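Local coordinates for Mgp-operon protein 3 (Mycoplasma pneumoniae, PDB 6RJ1) that probably serves as a surface adhesin, helping the bacterium to attach to host cells as the P40/P90 component alongside adhesin P1, at residues A[43-54]-A[454-462]. Sequence-based numbering, arbitrary orientation.
Sequences VDWKRVGDTKLV and STAQLAYLN
Strands 43-48 and 457-461 run nearly parallel, 18° apart, and their axes approach to 6.4 Å. D44 lies opposite Q457 and V48 opposite Y460. No backbone hydrogen bond joins them; side chains of 43-48 bridge the gap. The N-H of L458 points almost straight at OD2 of D44 (N to OD2 2.9 Å, 169°), on the anti side and somewhat out of the carboxylate plane. OD1 of D44 accepts a bent hydrogen bond from the backbone N-H of W45, above the carboxylate plane, which helps hold the group. K46 bends at chi2 and chi4 and brings NZ to 2.8 Å from the carbonyl O of L458, almost head-on.

Each strand is the outermost of its four-stranded antiparallel group, 40-48 to 125-135 and 457-461 to 487-492. This is consistent with neighbouring blades of a beta-propeller, the clan of this adhesin family, meeting through side chains. Strand 52-54 returns from 43-48 as an antiparallel hairpin and adds V54.

CD1 of L458 packs on CG of K46 at 3.6 Å. CD2 of L458 meets CG1 of V54 at 3.9 Å. CG1 of V48 lies 3.6 Å from CD1 of the Y460 ring, which an anti chi1 (177°) places there. CE of K52 approaches the ring obliquely, 3.7 Å from CZ of Y460. Both polar ends turn to E483, by a salt bridge from K52 and a hydrogen bond with Y460.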
ATOM      1  N   VAL A  43     -17.089   6.294  -4.837  1.00 64.04           N
ATOM      2  CA  VAL A  43     -15.689   6.179  -4.376  1.00 63.90           C
ATOM      3  C   VAL A  43     -14.713   6.860  -5.324  1.00 66.73           C
ATOM      4  O   VAL A  43     -13.757   7.480  -4.866  1.00 66.48           O
ATOM      5  CB  VAL A  43     -15.257   4.705  -4.143  1.00 68.54           C
ATOM      6  CG1 VAL A  43     -14.074   4.623  -3.191  1.00 69.03           C
ATOM      7  CG2 VAL A  43     -16.402   3.860  -3.625  1.00 68.32           C
ATOM      8  N   ASP A  44     -14.911   6.693  -6.633  1.00 63.62           N
ATOM      9  CA  ASP A  44     -14.047   7.262  -7.673  1.00 63.51           C
ATOM     10  C   ASP A  44     -14.853   7.413  -8.939  1.00 65.84           C
ATOM     11  O   ASP A  44     -15.857   6.728  -9.114  1.00 65.80           O
ATOM     12  CB  ASP A  44     -12.807   6.358  -7.921  1.00 65.48           C
ATOM     13  CG  ASP A  44     -11.661   6.993  -8.707  1.00 76.46           C
ATOM     14  OD1 ASP A  44     -11.751   8.209  -9.028  1.00 77.99           O
ATOM     15  OD2 ASP A  44     -10.670   6.279  -8.991  1.00 80.99           O
ATOM     16  N   TRP A  45     -14.419   8.310  -9.819  1.00 61.34           N
ATOM     17  CA  TRP A  45     -15.075   8.583 -11.093  1.00 60.85           C
ATOM     18  C   TRP A  45     -14.072   9.216 -12.053  1.00 65.48           C
ATOM     19  O   TRP A  45     -13.143   9.893 -11.615  1.00 64.59           O
ATOM     20  CB  TRP A  45     -16.303   9.504 -10.897  1.00 59.07           C
ATOM     21  CG  TRP A  45     -15.973  10.808 -10.234  1.00 59.64           C
ATOM     22  CD1 TRP A  45     -15.787  11.033  -8.899  1.00 62.30           C
ATOM     23  CD2 TRP A  45     -15.719  12.054 -10.891  1.00 59.33           C
ATOM     24  NE1 TRP A  45     -15.447  12.350  -8.682  1.00 61.56           N
ATOM     25  CE2 TRP A  45     -15.384  12.996  -9.891  1.00 62.94           C
ATOM     26  CE3 TRP A  45     -15.728  12.464 -12.236  1.00 60.02           C
ATOM     27  CZ2 TRP A  45     -15.116  14.333 -10.189  1.00 61.67           C
ATOM     28  CZ3 TRP A  45     -15.449  13.788 -12.526  1.00 60.99           C
ATOM     29  CH2 TRP A  45     -15.143  14.703 -11.512  1.00 61.40           C
ATOM     30  N   LYS A  46     -14.248   8.978 -13.354  1.00 62.97           N
ATOM     31  CA  LYS A  46     -13.380   9.521 -14.390  1.00 63.22           C
ATOM     32  C   LYS A  46     -14.222   9.941 -15.598  1.00 73.43           C
ATOM     33  O   LYS A  46     -15.135   9.215 -16.001  1.00 74.46           O
ATOM     34  CB  LYS A  46     -12.300   8.500 -14.827  1.00 63.17           C
ATOM     35  CG  LYS A  46     -11.329   8.010 -13.739  1.00 66.65           C
ATOM     36  CD  LYS A  46     -10.254   9.009 -13.313  1.00 68.66           C
ATOM     37  CE  LYS A  46      -9.583   8.599 -12.017  1.00 79.16           C
ATOM     38  NZ  LYS A  46      -8.535   7.545 -12.194  1.00 89.02           N
ATOM     39  N   ARG A  47     -13.928  11.117 -16.163  1.00 72.49           N
ATOM     40  CA  ARG A  47     -14.586  11.595 -17.378  1.00 73.49           C
ATOM     41  C   ARG A  47     -13.743  11.000 -18.523  1.00 81.91           C
ATOM     42  O   ARG A  47     -12.515  11.140 -18.515  1.00 82.64           O
ATOM     43  CB  ARG A  47     -14.560  13.129 -17.431  1.00 71.86           C
ATOM     44  CG  ARG A  47     -15.911  13.803 -17.546  1.00 77.01           C
ATOM     45  CD  ARG A  47     -15.690  15.181 -18.165  1.00 88.91           C
ATOM     46  NE  ARG A  47     -16.686  15.609 -19.158  1.00 93.80           N
ATOM     47  CZ  ARG A  47     -16.993  14.962 -20.285  1.00109.63           C
ATOM     48  NH1 ARG A  47     -17.875  15.476 -21.133  1.00 98.20           N
ATOM     49  NH2 ARG A  47     -16.443  13.784 -20.558  1.00 94.48           N
ATOM     50  N   VAL A  48     -14.380  10.264 -19.445  1.00 80.40           N
ATOM     51  CA  VAL A  48     -13.682   9.616 -20.559  1.00 81.01           C
ATOM     52  C   VAL A  48     -14.053  10.316 -21.865  1.00 87.10           C
ATOM     53  O   VAL A  48     -15.179  10.192 -22.349  1.00 86.15           O
ATOM     54  CB  VAL A  48     -13.908   8.079 -20.594  1.00 84.73           C
ATOM     55  CG1 VAL A  48     -13.246   7.451 -21.815  1.00 84.44           C
ATOM     56  CG2 VAL A  48     -13.398   7.418 -19.318  1.00 84.40           C
ATOM     57  N   GLY A  49     -13.100  11.064 -22.405  1.00 85.55           N
ATOM     58  CA  GLY A  49     -13.312  11.840 -23.615  1.00 85.93           C
ATOM     59  C   GLY A  49     -14.317  12.935 -23.338  1.00 91.62           C
ATOM     60  O   GLY A  49     -14.240  13.591 -22.296  1.00 91.50           O
ATOM     61  N   ASP A  50     -15.310  13.071 -24.219  1.00 89.42           N
ATOM     62  CA  ASP A  50     -16.349  14.091 -24.100  1.00 90.09           C
ATOM     63  C   ASP A  50     -17.788  13.520 -23.997  1.00 93.42           C
ATOM     64  O   ASP A  50     -18.689  14.254 -23.582  1.00 93.19           O
ATOM     65  CB  ASP A  50     -16.231  15.130 -25.244  1.00 92.89           C
ATOM     66  CG  ASP A  50     -16.162  14.605 -26.683  1.00109.69           C
ATOM     67  OD1 ASP A  50     -15.878  13.393 -26.874  1.00111.59           O
ATOM     68  OD2 ASP A  50     -16.363  15.413 -27.619  1.00116.66           O
ATOM     69  N   THR A  51     -18.005  12.235 -24.341  1.00 88.76           N
ATOM     70  CA  THR A  51     -19.341  11.626 -24.294  1.00 87.99           C
ATOM     71  C   THR A  51     -19.484  10.524 -23.208  1.00 89.43           C
ATOM     72  O   THR A  51     -20.554   9.912 -23.112  1.00 89.44           O
ATOM     73  CB  THR A  51     -19.761  11.141 -25.715  1.00100.47           C
ATOM     74  OG1 THR A  51     -21.189  11.126 -25.834  1.00102.11           O
ATOM     75  CG2 THR A  51     -19.133   9.788 -26.142  1.00 99.43           C
ATOM     76  N   LYS A  52     -18.437  10.289 -22.396  1.00 83.40           N
ATOM     77  CA  LYS A  52     -18.456   9.230 -21.384  1.00 82.48           C
ATOM     78  C   LYS A  52     -18.033   9.663 -19.974  1.00 84.92           C
ATOM     79  O   LYS A  52     -17.139  10.497 -19.806  1.00 84.76           O
ATOM     80  CB  LYS A  52     -17.590   8.046 -21.862  1.00 84.43           C
ATOM     81  CG  LYS A  52     -17.758   6.731 -21.087  1.00 86.15           C
ATOM     82  CD  LYS A  52     -17.902   5.531 -22.014  1.00 87.92           C
ATOM     83  CE  LYS A  52     -16.609   5.114 -22.678  1.00 88.12           C
ATOM     84  NZ  LYS A  52     -16.865   4.284 -23.885  1.00 90.03           N
ATOM     85  N   LEU A  53     -18.686   9.060 -18.967  1.00 79.34           N
ATOM     86  CA  LEU A  53     -18.405   9.240 -17.551  1.00 78.49           C
ATOM     87  C   LEU A  53     -18.507   7.878 -16.871  1.00 80.06           C
ATOM     88  O   LEU A  53     -19.548   7.223 -16.930  1.00 79.98           O
ATOM     89  CB  LEU A  53     -19.338  10.275 -16.901  1.00 78.66           C
ATOM     90  CG  LEU A  53     -19.141  10.534 -15.405  1.00 83.47           C
ATOM     91  CD1 LEU A  53     -17.901  11.388 -15.141  1.00 83.88           C
ATOM     92  CD2 LEU A  53     -20.359  11.198 -14.826  1.00 86.47           C
ATOM     93  N   VAL A  54     -17.400   7.446 -16.266  1.00 74.01           N
ATOM     94  CA  VAL A  54     -17.267   6.172 -15.569  1.00 72.65           C
ATOM     95  C   VAL A  54     -17.226   6.442 -14.060  1.00 74.36           C
ATOM     96  O   VAL A  54     -16.489   7.324 -13.627  1.00 74.12           O
ATOM     97  CB  VAL A  54     -16.009   5.406 -16.069  1.00 76.19           C
ATOM     98  CG1 VAL A  54     -15.862   4.060 -15.374  1.00 75.47           C
ATOM     99  CG2 VAL A  54     -16.040   5.228 -17.586  1.00 76.25           C
ATOM    100  N   SER A 454     -11.005  -3.057  -1.452  1.00 60.49           N
ATOM    101  CA  SER A 454     -10.412  -3.331  -2.773  1.00 60.56           C
ATOM    102  C   SER A 454     -11.102  -2.597  -3.944  1.00 65.74           C
ATOM    103  O   SER A 454     -10.501  -2.440  -5.013  1.00 65.13           O
ATOM    104  CB  SER A 454     -10.334  -4.827  -3.050  1.00 62.55           C
ATOM    105  OG  SER A 454     -11.618  -5.414  -3.183  1.00 68.17           O
ATOM    106  N   THR A 455     -12.352  -2.153  -3.743  1.00 62.56           N
ATOM    107  CA  THR A 455     -13.117  -1.439  -4.765  1.00 62.40           C
ATOM    108  C   THR A 455     -13.005   0.051  -4.447  1.00 67.28           C
ATOM    109  O   THR A 455     -13.982   0.681  -4.020  1.00 66.97           O
ATOM    110  CB  THR A 455     -14.547  -1.998  -4.832  1.00 68.70           C
ATOM    111  OG1 THR A 455     -15.229  -1.733  -3.604  1.00 70.28           O
ATOM    112  CG2 THR A 455     -14.581  -3.489  -5.121  1.00 63.18           C
ATOM    113  N   ALA A 456     -11.780   0.603  -4.631  1.00 64.30           N
ATOM    114  CA  ALA A 456     -11.451   1.978  -4.259  1.00 64.20           C
ATOM    115  C   ALA A 456     -11.064   2.931  -5.407  1.00 68.87           C
ATOM    116  O   ALA A 456     -11.441   4.106  -5.359  1.00 67.42           O
ATOM    117  CB  ALA A 456     -10.344   1.967  -3.207  1.00 64.65           C
ATOM    118  N   GLN A 457     -10.272   2.463  -6.389  1.00 66.55           N
ATOM    119  CA  GLN A 457      -9.785   3.333  -7.470  1.00 66.67           C
ATOM    120  C   GLN A 457      -9.978   2.713  -8.844  1.00 70.86           C
ATOM    121  O   GLN A 457      -9.732   1.519  -9.001  1.00 70.72           O
ATOM    122  CB  GLN A 457      -8.285   3.642  -7.267  1.00 68.14           C
ATOM    123  CG  GLN A 457      -7.904   4.177  -5.895  1.00 71.53           C
ATOM    124  CD  GLN A 457      -6.431   4.447  -5.814  1.00 82.52           C
ATOM    125  OE1 GLN A 457      -5.940   5.442  -6.356  1.00 80.74           O
ATOM    126  NE2 GLN A 457      -5.696   3.570  -5.131  1.00 66.38           N
ATOM    127  N   LEU A 458     -10.355   3.523  -9.851  1.00 68.07           N
ATOM    128  CA  LEU A 458     -10.545   3.006 -11.207  1.00 67.88           C
ATOM    129  C   LEU A 458      -9.771   3.771 -12.296  1.00 72.56           C
ATOM    130  O   LEU A 458      -9.236   4.856 -12.063  1.00 72.56           O
ATOM    131  CB  LEU A 458     -12.042   2.849 -11.605  1.00 67.93           C
ATOM    132  CG  LEU A 458     -12.988   4.070 -11.666  1.00 72.40           C
ATOM    133  CD1 LEU A 458     -12.776   4.878 -12.901  1.00 72.62           C
ATOM    134  CD2 LEU A 458     -14.396   3.610 -11.818  1.00 75.09           C
ATOM    135  N   ALA A 459      -9.738   3.166 -13.498  1.00 69.59           N
ATOM    136  CA  ALA A 459      -9.117   3.663 -14.720  1.00 69.04           C
ATOM    137  C   ALA A 459      -9.796   3.005 -15.910  1.00 74.21           C
ATOM    138  O   ALA A 459     -10.137   1.817 -15.852  1.00 73.50           O
ATOM    139  CB  ALA A 459      -7.632   3.335 -14.729  1.00 69.52           C
ATOM    140  N   TYR A 460     -10.010   3.784 -16.986  1.00 72.19           N
ATOM    141  CA  TYR A 460     -10.620   3.295 -18.218  1.00 72.54           C
ATOM    142  C   TYR A 460      -9.584   3.343 -19.333  1.00 78.43           C
ATOM    143  O   TYR A 460      -8.947   4.375 -19.540  1.00 78.25           O
ATOM    144  CB  TYR A 460     -11.884   4.105 -18.579  1.00 73.82           C
ATOM    145  CG  TYR A 460     -12.529   3.688 -19.884  1.00 76.76           C
ATOM    146  CD1 TYR A 460     -12.059   4.170 -21.102  1.00 79.42           C
ATOM    147  CD2 TYR A 460     -13.610   2.811 -19.902  1.00 77.79           C
ATOM    148  CE1 TYR A 460     -12.641   3.783 -22.308  1.00 80.86           C
ATOM    149  CE2 TYR A 460     -14.203   2.418 -21.104  1.00 78.81           C
ATOM    150  CZ  TYR A 460     -13.718   2.914 -22.304  1.00 87.63           C
ATOM    151  OH  TYR A 460     -14.288   2.549 -23.500  1.00 90.99           O
ATOM    152  N   LEU A 461      -9.431   2.231 -20.055  1.00 77.37           N
ATOM    153  CA  LEU A 461      -8.502   2.114 -21.174  1.00 78.64           C
ATOM    154  C   LEU A 461      -9.077   1.254 -22.298  1.00 85.71           C
ATOM    155  O   LEU A 461      -9.053   0.023 -22.213  1.00 86.02           O
ATOM    156  CB  LEU A 461      -7.123   1.582 -20.715  1.00 78.85           C
ATOM    157  CG  LEU A 461      -5.986   1.629 -21.760  1.00 83.73           C
ATOM    158  CD1 LEU A 461      -5.479   3.044 -21.964  1.00 84.14           C
ATOM    159  CD2 LEU A 461      -4.839   0.708 -21.373  1.00 84.57           C
ATOM    160  N   ASN A 462      -9.592   1.917 -23.349  1.00 83.30           N
ATOM    161  CA  ASN A 462     -10.133   1.291 -24.553  1.00 83.99           C
ATOM    162  C   ASN A 462     -11.084   0.107 -24.274  1.00 88.66           C
ATOM    163  O   ASN A 462     -10.752  -1.049 -24.565  1.00 88.91           O
ATOM    164  CB  ASN A 462      -8.984   0.885 -25.500  1.00 87.74           C
ATOM    165  CG  ASN A 462      -8.300   2.059 -26.162  1.00117.40           C
ATOM    166  OD1 ASN A 462      -7.475   2.764 -25.561  1.00105.65           O
ATOM    167  ND2 ASN A 462      -8.635   2.296 -27.425  1.00115.14           N
TER